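Local structure of small heat shock protein hsp20 family (Sulfolobus solfataricus, 4RZK) at residues I20-E25 with K43-T48. The protein is a small heat shock protein that probably binds unfolded proteins as a chaperone, represented here by its alpha-crystallin domain. Numbering follows the deposited sequence.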
# COMPACT_ATOMS: atom_id res chain seq x y z
N ILE A 20 13.12 -9.62 -15.27
CA ILE A 20 12.56 -8.30 -15.07
C ILE A 20 11.65 -8.39 -13.86
O ILE A 20 10.81 -9.26 -13.78
CB ILE A 20 11.71 -7.84 -16.26
CG1 ILE A 20 12.59 -7.38 -17.40
CG2 ILE A 20 10.82 -6.69 -15.84
CD1 ILE A 20 11.82 -6.70 -18.50
N LYS A 21 11.82 -7.49 -12.91
CA LYS A 21 11.02 -7.55 -11.72
C LYS A 21 10.10 -6.37 -11.75
O LYS A 21 10.55 -5.25 -11.91
CB LYS A 21 11.88 -7.55 -10.46
CG LYS A 21 12.69 -8.82 -10.26
CD LYS A 21 13.54 -8.74 -9.00
CE LYS A 21 14.33 -10.02 -8.79
NZ LYS A 21 15.19 -9.94 -7.57
N VAL A 22 8.81 -6.59 -11.55
CA VAL A 22 7.86 -5.49 -11.48
C VAL A 22 7.23 -5.41 -10.11
O VAL A 22 6.75 -6.39 -9.59
CB VAL A 22 6.77 -5.62 -12.54
CG1 VAL A 22 5.74 -4.52 -12.37
CG2 VAL A 22 7.37 -5.55 -13.93
N VAL A 23 7.24 -4.22 -9.53
CA VAL A 23 6.70 -4.03 -8.19
C VAL A 23 5.51 -3.10 -8.20
O VAL A 23 5.57 -2.02 -8.75
CB VAL A 23 7.76 -3.44 -7.27
CG1 VAL A 23 7.13 -2.97 -5.98
CG2 VAL A 23 8.84 -4.45 -7.00
N ALA A 24 4.41 -3.54 -7.60
CA ALA A 24 3.20 -2.75 -7.54
C ALA A 24 2.61 -2.66 -6.15
O ALA A 24 2.50 -3.65 -5.46
CB ALA A 24 2.17 -3.33 -8.50
N GLU A 25 2.17 -1.47 -5.78
CA GLU A 25 1.50 -1.31 -4.53
C GLU A 25 0.03 -1.26 -4.76
O GLU A 25 -0.47 -0.40 -5.44
CB GLU A 25 1.87 0.00 -3.92
CG GLU A 25 3.33 0.18 -3.71
CD GLU A 25 3.56 1.31 -2.78
OE1 GLU A 25 2.60 2.04 -2.49
OE2 GLU A 25 4.69 1.47 -2.31
N LYS A 43 5.98 -7.35 -24.65
CA LYS A 43 6.15 -5.98 -24.20
C LYS A 43 5.36 -5.46 -22.99
O LYS A 43 5.89 -4.66 -22.23
CB LYS A 43 6.01 -5.02 -25.38
CG LYS A 43 7.32 -4.73 -26.08
CD LYS A 43 7.47 -5.54 -27.36
CE LYS A 43 6.72 -4.89 -28.52
NZ LYS A 43 6.32 -5.89 -29.55
N LYS A 44 4.11 -5.86 -22.83
CA LYS A 44 3.26 -5.22 -21.83
C LYS A 44 2.70 -6.12 -20.73
O LYS A 44 2.22 -7.21 -20.99
CB LYS A 44 2.15 -4.43 -22.53
CG LYS A 44 0.73 -4.81 -22.14
CD LYS A 44 -0.27 -3.98 -22.92
CE LYS A 44 0.34 -2.65 -23.33
NZ LYS A 44 -0.41 -1.99 -24.43
N LEU A 45 2.77 -5.64 -19.50
CA LEU A 45 2.24 -6.37 -18.36
C LEU A 45 1.03 -5.69 -17.75
O LEU A 45 1.03 -4.49 -17.54
CB LEU A 45 3.30 -6.56 -17.28
CG LEU A 45 2.72 -7.24 -16.05
CD1 LEU A 45 2.56 -8.72 -16.28
CD2 LEU A 45 3.57 -6.99 -14.82
N VAL A 46 0.00 -6.47 -17.49
CA VAL A 46 -1.28 -5.93 -17.07
C VAL A 46 -1.73 -6.43 -15.71
O VAL A 46 -1.87 -7.63 -15.49
CB VAL A 46 -2.36 -6.25 -18.11
CG1 VAL A 46 -3.76 -6.02 -17.54
CG2 VAL A 46 -2.14 -5.42 -19.36
N ILE A 47 -1.95 -5.51 -14.78
CA ILE A 47 -2.33 -5.84 -13.41
C ILE A 47 -3.70 -5.32 -12.99
O ILE A 47 -3.99 -4.15 -13.11
CB ILE A 47 -1.31 -5.28 -12.41
CG1 ILE A 47 0.05 -5.91 -12.60
CG2 ILE A 47 -1.78 -5.49 -10.99
CD1 ILE A 47 1.17 -5.05 -12.10
N THR A 48 -4.54 -6.22 -12.48
CA THR A 48 -5.87 -5.86 -12.03
C THR A 48 -6.08 -6.25 -10.58
O THR A 48 -5.94 -7.40 -10.24
CB THR A 48 -6.91 -6.66 -12.82
OG1 THR A 48 -7.24 -5.95 -14.01
CG2 THR A 48 -8.13 -6.84 -12.00
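Glu25 OE2 is gripped by two arginines of the second subunit, Arg54 and Arg7, each forming a salt bridge through NH2, directly beyond the point where Ala24 meets Ile47. Placing two positive groups on one carboxylate oxygen would be expected to keep Glu25 ionised, and it ties this end of strand 19-25 to the partner chain. Behind that charged end the contact is wholly apolar and buried, and it illustrates how two sheets pack through a few methyl groups. Leu45 and Val22 reach toward each other tip to tip. The CD2 branch of Leu45 does the touching: it lies 4.1 Å from Val22 CG1 and 4.2 Å from both Val22 CB and Val22 CG2, so this methyl rests on the isopropyl group as a whole. With Leu45 CG anti to the backbone N (chi1 176°), the side chain extends from its strand, and a chi2 of 77° turns CD1 aside, leaving CD2 roughly anti to CA and pointing at Val22 across a backbone gap of 8.9 Å between the two CA atoms of Val22 and Leu45. The fold is the immunoglobulin-like beta sandwich of the alpha-crystallin domain, and strands 19-25 and 44-50 face each other across its core without a hydrogen bond between the two segments. They run in roughly the same direction, which lets the pairing repeat two residues on. There Ala24 offers just its CB, and Ile47 supplies most of the reach, its CD1 coming to 4.1 Å from Ala24 CB. A chi2 of 156° extends the Ile47 chain from CG1 and carries CD1 toward the opposite strand. Leu62, from a loop, packs on both Val22 and Leu45, while Val13 and Leu84 also cover Val22.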